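Glycosyl transferase (Staphylococcus aureus, PDB 5TZJ) is a family 2 glycosyl transferase with a GT-A-type fold, seen here with uridine-diphosphate-N-acetylglucosamine bound. Local coordinates at residues F89-D103 with K198-H210. Residues are numbered along the deposited sequence; the frame is centred on the assembly and turned at random.
Sequences FVDSDDYINKETLKD and KAYYYATKREGEH. With UD1 (uridine-diphosphate-N-acetylglucosamine), chain C.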
loop_
_atom_site.group_PDB
_atom_site.type_symbol
_atom_site.label_atom_id
_atom_site.label_comp_id
_atom_site.label_asym_id
_atom_site.label_seq_id
_atom_site.Cartn_x
_atom_site.Cartn_y
_atom_site.Cartn_z
ATOM N N PHE A 89 -12.893 -0.123 -0.006
ATOM C CA PHE A 89 -12.441 0.677 -1.135
ATOM C C PHE A 89 -12.281 -0.210 -2.366
ATOM O O PHE A 89 -11.555 -1.206 -2.338
ATOM C CB PHE A 89 -11.111 1.374 -0.823
ATOM C CG PHE A 89 -11.177 2.319 0.336
ATOM C CD1 PHE A 89 -11.613 3.664 0.152
ATOM C CD2 PHE A 89 -10.886 1.882 1.610
ATOM C CE1 PHE A 89 -11.682 4.536 1.235
ATOM C CE2 PHE A 89 -10.944 2.754 2.698
ATOM C CZ PHE A 89 -11.346 4.082 2.510
ATOM N N VAL A 90 -12.951 0.152 -3.450
ATOM C CA VAL A 90 -12.794 -0.550 -4.717
ATOM C C VAL A 90 -12.481 0.469 -5.791
ATOM O O VAL A 90 -13.224 1.447 -5.952
ATOM C CB VAL A 90 -14.061 -1.320 -5.116
ATOM C CG1 VAL A 90 -13.743 -2.166 -6.360
ATOM C CG2 VAL A 90 -14.533 -2.134 -3.955
ATOM N N ASP A 91 -11.453 0.196 -6.570
ATOM C CA ASP A 91 -11.100 1.087 -7.661
ATOM C C ASP A 91 -11.980 0.860 -8.877
ATOM O O ASP A 91 -12.546 -0.227 -9.086
ATOM C CB ASP A 91 -9.639 0.919 -8.027
ATOM C CG ASP A 91 -8.742 1.446 -6.943
ATOM O OD1 ASP A 91 -9.246 2.257 -6.105
ATOM O OD2 ASP A 91 -7.564 1.067 -6.946
ATOM N N SER A 92 -12.121 1.935 -9.667
ATOM C CA SER A 92 -13.171 2.002 -10.673
ATOM C C SER A 92 -13.014 0.948 -11.765
ATOM O O SER A 92 -14.002 0.598 -12.422
ATOM C CB SER A 92 -13.206 3.409 -11.276
ATOM O OG SER A 92 -11.989 3.713 -11.923
ATOM N N ASP A 93 -11.802 0.446 -11.985
ATOM C CA ASP A 93 -11.531 -0.562 -12.999
ATOM C C ASP A 93 -11.472 -1.973 -12.422
ATOM O O ASP A 93 -11.069 -2.904 -13.132
ATOM C CB ASP A 93 -10.218 -0.228 -13.707
ATOM C CG ASP A 93 -9.060 -0.048 -12.718
ATOM O OD1 ASP A 93 -9.321 -0.082 -11.485
ATOM O OD2 ASP A 93 -7.903 0.159 -13.157
ATOM N N ASP A 94 -11.861 -2.164 -11.160
ATOM C CA ASP A 94 -11.875 -3.499 -10.544
ATOM C C ASP A 94 -13.323 -3.946 -10.311
ATOM O O ASP A 94 -14.273 -3.227 -10.617
ATOM C CB ASP A 94 -11.062 -3.505 -9.244
ATOM C CG ASP A 94 -9.600 -3.102 -9.464
ATOM O OD1 ASP A 94 -9.096 -3.309 -10.595
ATOM O OD2 ASP A 94 -8.972 -2.559 -8.519
ATOM N N TYR A 95 -13.496 -5.156 -9.787
ATOM C CA TYR A 95 -14.812 -5.610 -9.357
ATOM C C TYR A 95 -14.619 -6.633 -8.249
ATOM O O TYR A 95 -13.489 -6.990 -7.905
ATOM C CB TYR A 95 -15.645 -6.174 -10.533
ATOM C CG TYR A 95 -14.893 -7.156 -11.405
ATOM C CD1 TYR A 95 -14.071 -6.705 -12.427
ATOM C CD2 TYR A 95 -15.009 -8.531 -11.208
ATOM C CE1 TYR A 95 -13.372 -7.591 -13.216
ATOM C CE2 TYR A 95 -14.324 -9.420 -12.006
ATOM C CZ TYR A 95 -13.496 -8.931 -12.998
ATOM O OH TYR A 95 -12.801 -9.799 -13.812
ATOM N N ILE A 96 -15.735 -7.092 -7.669
ATOM C CA ILE A 96 -15.678 -7.937 -6.482
ATOM C C ILE A 96 -16.621 -9.133 -6.647
ATOM O O ILE A 96 -17.591 -9.098 -7.413
ATOM C CB ILE A 96 -16.000 -7.140 -5.185
ATOM C CG1 ILE A 96 -17.430 -6.604 -5.198
ATOM C CG2 ILE A 96 -15.031 -5.926 -5.014
ATOM C CD1 ILE A 96 -17.907 -6.094 -3.849
ATOM N N ASN A 97 -16.301 -10.209 -5.924
ATOM C CA ASN A 97 -17.106 -11.428 -5.951
ATOM C C ASN A 97 -18.510 -11.160 -5.419
ATOM O O ASN A 97 -18.712 -10.324 -4.539
ATOM C CB ASN A 97 -16.421 -12.509 -5.098
ATOM C CG ASN A 97 -17.106 -13.859 -5.186
ATOM O OD1 ASN A 97 -18.298 -14.008 -4.877
ATOM N ND2 ASN A 97 -16.347 -14.860 -5.611
ATOM N N LYS A 98 -19.495 -11.912 -5.927
ATOM C CA LYS A 98 -20.874 -11.620 -5.547
ATOM C C LYS A 98 -21.158 -11.962 -4.085
ATOM O O LYS A 98 -22.073 -11.380 -3.491
ATOM C CB LYS A 98 -21.845 -12.356 -6.476
ATOM C CG LYS A 98 -22.003 -13.808 -6.128
ATOM C CD LYS A 98 -23.018 -14.503 -7.024
ATOM C CE LYS A 98 -22.318 -15.288 -8.120
ATOM N NZ LYS A 98 -21.433 -16.352 -7.544
ATOM N N GLU A 99 -20.380 -12.855 -3.477
ATOM C CA GLU A 99 -20.539 -13.194 -2.072
ATOM C C GLU A 99 -19.626 -12.384 -1.151
ATOM O O GLU A 99 -19.590 -12.646 0.058
ATOM C CB GLU A 99 -20.302 -14.693 -1.889
ATOM C CG GLU A 99 -21.202 -15.500 -2.812
ATOM C CD GLU A 99 -21.076 -16.993 -2.618
ATOM O OE1 GLU A 99 -21.552 -17.532 -1.585
ATOM O OE2 GLU A 99 -20.488 -17.625 -3.516
ATOM N N THR A 100 -18.920 -11.387 -1.684
ATOM C CA THR A 100 -17.942 -10.661 -0.877
ATOM C C THR A 100 -18.572 -10.059 0.369
ATOM O O THR A 100 -18.112 -10.309 1.487
ATOM C CB THR A 100 -17.273 -9.573 -1.711
ATOM O OG1 THR A 100 -16.525 -10.196 -2.760
ATOM C CG2 THR A 100 -16.350 -8.747 -0.850
ATOM N N LEU A 101 -19.630 -9.265 0.207
ATOM C CA LEU A 101 -20.186 -8.577 1.372
ATOM C C LEU A 101 -20.854 -9.562 2.334
ATOM O O LEU A 101 -20.804 -9.379 3.555
ATOM C CB LEU A 101 -21.174 -7.483 0.928
ATOM C CG LEU A 101 -20.595 -6.311 0.110
ATOM C CD1 LEU A 101 -21.557 -5.084 0.080
ATOM C CD2 LEU A 101 -19.191 -5.916 0.592
ATOM N N LYS A 102 -21.500 -10.596 1.803
ATOM C CA LYS A 102 -22.070 -11.624 2.670
ATOM C C LYS A 102 -20.972 -12.339 3.460
ATOM O O LYS A 102 -21.015 -12.399 4.694
ATOM C CB LYS A 102 -22.875 -12.618 1.839
ATOM C CG LYS A 102 -23.526 -13.717 2.640
ATOM C CD LYS A 102 -24.190 -14.687 1.695
ATOM C CE LYS A 102 -23.189 -15.292 0.718
ATOM N NZ LYS A 102 -23.784 -16.416 -0.069
ATOM N N ASP A 103 -19.959 -12.852 2.763
ATOM C CA ASP A 103 -18.876 -13.545 3.466
ATOM C C ASP A 103 -18.197 -12.631 4.479
ATOM O O ASP A 103 -17.926 -13.046 5.612
ATOM C CB ASP A 103 -17.851 -14.092 2.476
ATOM C CG ASP A 103 -18.382 -15.243 1.653
ATOM O OD1 ASP A 103 -19.594 -15.592 1.779
ATOM O OD2 ASP A 103 -17.572 -15.794 0.869
ATOM N N LYS A 198 -12.483 -17.444 -0.973
ATOM C CA LYS A 198 -12.472 -17.426 -2.433
ATOM C C LYS A 198 -11.759 -16.168 -2.928
ATOM O O LYS A 198 -11.190 -15.393 -2.146
ATOM C CB LYS A 198 -13.887 -17.554 -3.001
ATOM C CG LYS A 198 -14.855 -16.533 -2.481
ATOM C CD LYS A 198 -16.289 -17.064 -2.473
ATOM C CE LYS A 198 -16.481 -18.083 -1.374
ATOM N NZ LYS A 198 -17.911 -18.376 -1.109
ATOM N N ALA A 199 -11.720 -16.016 -4.250
ATOM C CA ALA A 199 -11.227 -14.779 -4.846
ATOM C C ALA A 199 -12.287 -13.701 -4.643
ATOM O O ALA A 199 -13.359 -13.764 -5.248
ATOM C CB ALA A 199 -10.918 -14.999 -6.324
ATOM N N TYR A 200 -12.017 -12.729 -3.774
ATOM C CA TYR A 200 -12.993 -11.664 -3.506
ATOM C C TYR A 200 -12.745 -10.396 -4.311
ATOM O O TYR A 200 -13.674 -9.866 -4.932
ATOM C CB TYR A 200 -13.023 -11.328 -2.004
ATOM C CG TYR A 200 -13.568 -12.477 -1.172
ATOM C CD1 TYR A 200 -14.941 -12.739 -1.117
ATOM C CD2 TYR A 200 -12.713 -13.323 -0.482
ATOM C CE1 TYR A 200 -15.449 -13.810 -0.365
ATOM C CE2 TYR A 200 -13.202 -14.404 0.250
ATOM C CZ TYR A 200 -14.565 -14.637 0.321
ATOM O OH TYR A 200 -15.037 -15.690 1.074
ATOM N N TYR A 201 -11.516 -9.890 -4.308
ATOM C CA TYR A 201 -11.194 -8.637 -4.974
ATOM C C TYR A 201 -10.489 -8.946 -6.304
ATOM O O TYR A 201 -9.340 -9.417 -6.324
ATOM C CB TYR A 201 -10.347 -7.749 -4.050
ATOM C CG TYR A 201 -10.223 -6.345 -4.594
ATOM C CD1 TYR A 201 -9.316 -6.057 -5.597
ATOM C CD2 TYR A 201 -11.053 -5.315 -4.142
ATOM C CE1 TYR A 201 -9.249 -4.795 -6.151
ATOM C CE2 TYR A 201 -10.960 -4.050 -4.667
ATOM C CZ TYR A 201 -10.062 -3.796 -5.678
ATOM O OH TYR A 201 -9.976 -2.532 -6.227
ATOM N N TYR A 202 -11.156 -8.648 -7.414
ATOM C CA TYR A 202 -10.554 -8.798 -8.738
ATOM C C TYR A 202 -9.919 -7.488 -9.191
ATOM O O TYR A 202 -10.607 -6.464 -9.358
ATOM C CB TYR A 202 -11.593 -9.270 -9.758
ATOM C CG TYR A 202 -12.210 -10.578 -9.382
ATOM C CD1 TYR A 202 -13.365 -10.620 -8.615
ATOM C CD2 TYR A 202 -11.637 -11.770 -9.772
ATOM C CE1 TYR A 202 -13.951 -11.822 -8.258
ATOM C CE2 TYR A 202 -12.219 -12.991 -9.426
ATOM C CZ TYR A 202 -13.371 -13.004 -8.661
ATOM O OH TYR A 202 -13.953 -14.190 -8.306
ATOM N N ALA A 203 -8.615 -7.523 -9.415
ATOM C CA ALA A 203 -7.854 -6.360 -9.847
ATOM C C ALA A 203 -7.469 -6.562 -11.312
ATOM O O ALA A 203 -6.834 -7.563 -11.666
ATOM C CB ALA A 203 -6.634 -6.159 -8.947
ATOM N N THR A 204 -7.897 -5.635 -12.166
ATOM C CA THR A 204 -7.688 -5.721 -13.599
ATOM C C THR A 204 -6.427 -4.969 -14.025
ATOM O O THR A 204 -5.826 -4.213 -13.260
ATOM C CB THR A 204 -8.894 -5.151 -14.342
ATOM O OG1 THR A 204 -9.173 -3.827 -13.839
ATOM C CG2 THR A 204 -10.112 -6.049 -14.159
ATOM N N LYS A 205 -6.037 -5.183 -15.280
ATOM C CA LYS A 205 -5.092 -4.305 -15.969
ATOM C C LYS A 205 -5.716 -3.886 -17.299
ATOM O O LYS A 205 -5.557 -4.566 -18.319
ATOM C CB LYS A 205 -3.735 -4.964 -16.167
ATOM C CG LYS A 205 -2.598 -3.988 -15.872
ATOM C CD LYS A 205 -2.862 -3.230 -14.539
ATOM C CE LYS A 205 -1.834 -2.141 -14.260
ATOM N NZ LYS A 205 -0.437 -2.626 -14.408
ATOM N N ARG A 206 -6.443 -2.768 -17.267
ATOM C CA ARG A 206 -6.875 -2.075 -18.473
ATOM C C ARG A 206 -5.732 -1.156 -18.919
ATOM O O ARG A 206 -4.624 -1.209 -18.378
ATOM C CB ARG A 206 -8.198 -1.348 -18.219
ATOM C CG ARG A 206 -8.301 -0.576 -16.891
ATOM C CD ARG A 206 -7.841 0.872 -17.036
ATOM N NE ARG A 206 -7.701 1.559 -15.753
ATOM C CZ ARG A 206 -6.794 2.507 -15.519
ATOM N NH1 ARG A 206 -5.951 2.856 -16.484
ATOM N NH2 ARG A 206 -6.717 3.097 -14.328
ATOM N N GLU A 207 -5.960 -0.309 -19.926
ATOM C CA GLU A 207 -4.904 0.604 -20.352
ATOM C C GLU A 207 -5.412 2.043 -20.379
ATOM O O GLU A 207 -6.579 2.330 -20.089
ATOM C CB GLU A 207 -4.310 0.184 -21.695
ATOM C CG GLU A 207 -4.003 -1.289 -21.745
ATOM C CD GLU A 207 -4.011 -1.810 -23.152
ATOM O OE1 GLU A 207 -2.935 -2.226 -23.644
ATOM O OE2 GLU A 207 -5.090 -1.764 -23.784
ATOM N N GLY A 208 -4.506 2.951 -20.741
ATOM C CA GLY A 208 -4.497 4.278 -20.165
ATOM C C GLY A 208 -3.643 4.246 -18.915
ATOM O O GLY A 208 -3.161 3.195 -18.479
ATOM N N GLU A 209 -3.443 5.413 -18.313
ATOM C CA GLU A 209 -2.535 5.477 -17.175
ATOM C C GLU A 209 -3.151 4.794 -15.957
ATOM O O GLU A 209 -4.298 5.061 -15.590
ATOM C CB GLU A 209 -2.167 6.927 -16.844
ATOM C CG GLU A 209 -1.029 7.051 -15.806
ATOM C CD GLU A 209 -0.390 8.437 -15.759
ATOM O OE1 GLU A 209 -1.093 9.420 -15.434
ATOM O OE2 GLU A 209 0.823 8.544 -16.058
ATOM N N HIS A 210 -2.397 3.884 -15.351
ATOM C CA HIS A 210 -2.671 3.456 -13.985
ATOM C C HIS A 210 -1.849 4.334 -13.047
ATOM O O HIS A 210 -0.661 4.564 -13.297
ATOM C CB HIS A 210 -2.326 1.979 -13.776
ATOM C CG HIS A 210 -3.258 1.024 -14.457
ATOM N ND1 HIS A 210 -4.257 0.351 -13.783
ATOM C CD2 HIS A 210 -3.326 0.607 -15.746
ATOM C CE1 HIS A 210 -4.907 -0.429 -14.629
ATOM N NE2 HIS A 210 -4.359 -0.296 -15.826
HETATM C "C1'" UD1 C . -3.114 0.839 -7.596
HETATM C "C2'" UD1 C . -3.860 0.542 -6.301
HETATM C "C3'" UD1 C . -4.765 1.702 -6.056
HETATM C "C4'" UD1 C . -3.892 2.840 -5.660
HETATM C "C5'" UD1 C . -3.119 3.283 -6.904
HETATM C "C6'" UD1 C . -2.184 4.410 -6.576
HETATM C "C7'" UD1 C . -3.947 -1.948 -5.992
HETATM C "C8'" UD1 C . -2.512 -1.895 -5.501
HETATM N "N2'" UD1 C . -4.612 -0.739 -6.407
HETATM O "O1'" UD1 C . -4.065 0.851 -8.596
HETATM O "O3'" UD1 C . -5.799 1.403 -5.075
HETATM O "O4'" UD1 C . -4.677 3.894 -5.137
HETATM O "O5'" UD1 C . -2.346 2.138 -7.462
HETATM O "O6'" UD1 C . -1.522 4.138 -5.365
HETATM O "O7'" UD1 C . -4.530 -2.970 -6.064
HETATM N N1 UD1 C . -8.439 8.030 -9.647
HETATM C C2 UD1 C . -9.006 9.309 -9.134
HETATM N N3 UD1 C . -8.387 10.620 -9.509
HETATM C C4 UD1 C . -7.213 10.617 -10.375
HETATM C C5 UD1 C . -6.630 9.326 -10.866
HETATM C C6 UD1 C . -7.255 8.036 -10.488
HETATM O O2 UD1 C . -9.949 9.285 -8.439
HETATM O O4 UD1 C . -6.722 11.656 -10.674
HETATM C C1B UD1 C . -9.031 6.790 -9.214
HETATM C C2B UD1 C . -9.257 5.694 -10.395
HETATM O "O2'" UD1 C . -10.516 6.012 -11.110
HETATM C C3B UD1 C . -9.256 4.524 -9.756
HETATM C C4B UD1 C . -8.336 4.711 -8.532
HETATM O O4B UD1 C . -8.179 6.232 -8.355
HETATM O O3B UD1 C . -10.615 4.198 -9.193
HETATM C C5B UD1 C . -7.028 4.163 -8.677
HETATM O O5B UD1 C . -6.392 4.745 -9.782
HETATM P PA UD1 C . -5.739 3.703 -10.882
HETATM O O1A UD1 C . -5.369 4.444 -12.142
HETATM O O2A UD1 C . -6.711 2.572 -11.161
HETATM O O3A UD1 C . -4.401 3.099 -10.092
HETATM P PB UD1 C . -3.836 1.544 -10.080
HETATM O O1B UD1 C . -4.493 0.645 -11.104
HETATM O O2B UD1 C . -2.385 1.777 -10.469
HETATM O O HOH W 1 -6.680 -2.017 -11.412
#
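Tyr201 OH sits between two partners of the loop that follows strand 86-89: it donates to Asp94 OD2 at 2.5 Å, on that oxygen's anti lone pair, and accepts the backbone N-H of Asp91 almost straight (172°). With CG anti to the backbone N (chi1 -169°), the phenol is carried across to the Val90-Asp91 backbone, where CE2 also packs on Val90 CG1; its ring is set steeply to the Asp94 carboxylate. Asp94 OD1, the other oxygen, takes Thr204 N at 3.1 Å from above the carboxylate plane, as well as a water that also lies 3.0 Å from Thr204 O. Beyond this, strands 95-96 and 201-203 run antiparallel: Tyr95 and Tyr202 exchange both backbone bonds, and Asn97 N continues the ladder to Tyr200 O. On the Tyr95-Tyr202 face, Tyr202 CB lies over the Tyr95 ring, 3.8 Å from its centroid, a CH-pi contact; the two rings are nearly parallel but slid apart. Asn97 uses both ends of its amide, ND2 giving to Ala199 O and OD1 accepting Glu99 N in an Asx turn. At the helix start Asp103 OD2 receives Tyr200 OH at 2.5 Å and, weakly, Lys198 NZ, which also makes a long salt bridge to Glu99. At the other end Asp93 OD2 meets Arg206 NE at 3.0 Å, a salt bridge whose hydrogen bond is weak (129°). Arg206 NH2 bonds weakly to O1A and O2A of uridine-diphosphate-N-acetylglucosamine, His210 ND1 gives O1B a straight bond of 2.7 Å, and Asp91 OD2 accepts from O3'. Asp91-Ser92-Asp93, matching the DXD motif of GT-A transferases, is thus tied to the segment whose Arg206 and His210 bind the diphosphate, and Asp93 probably helps orient Arg206.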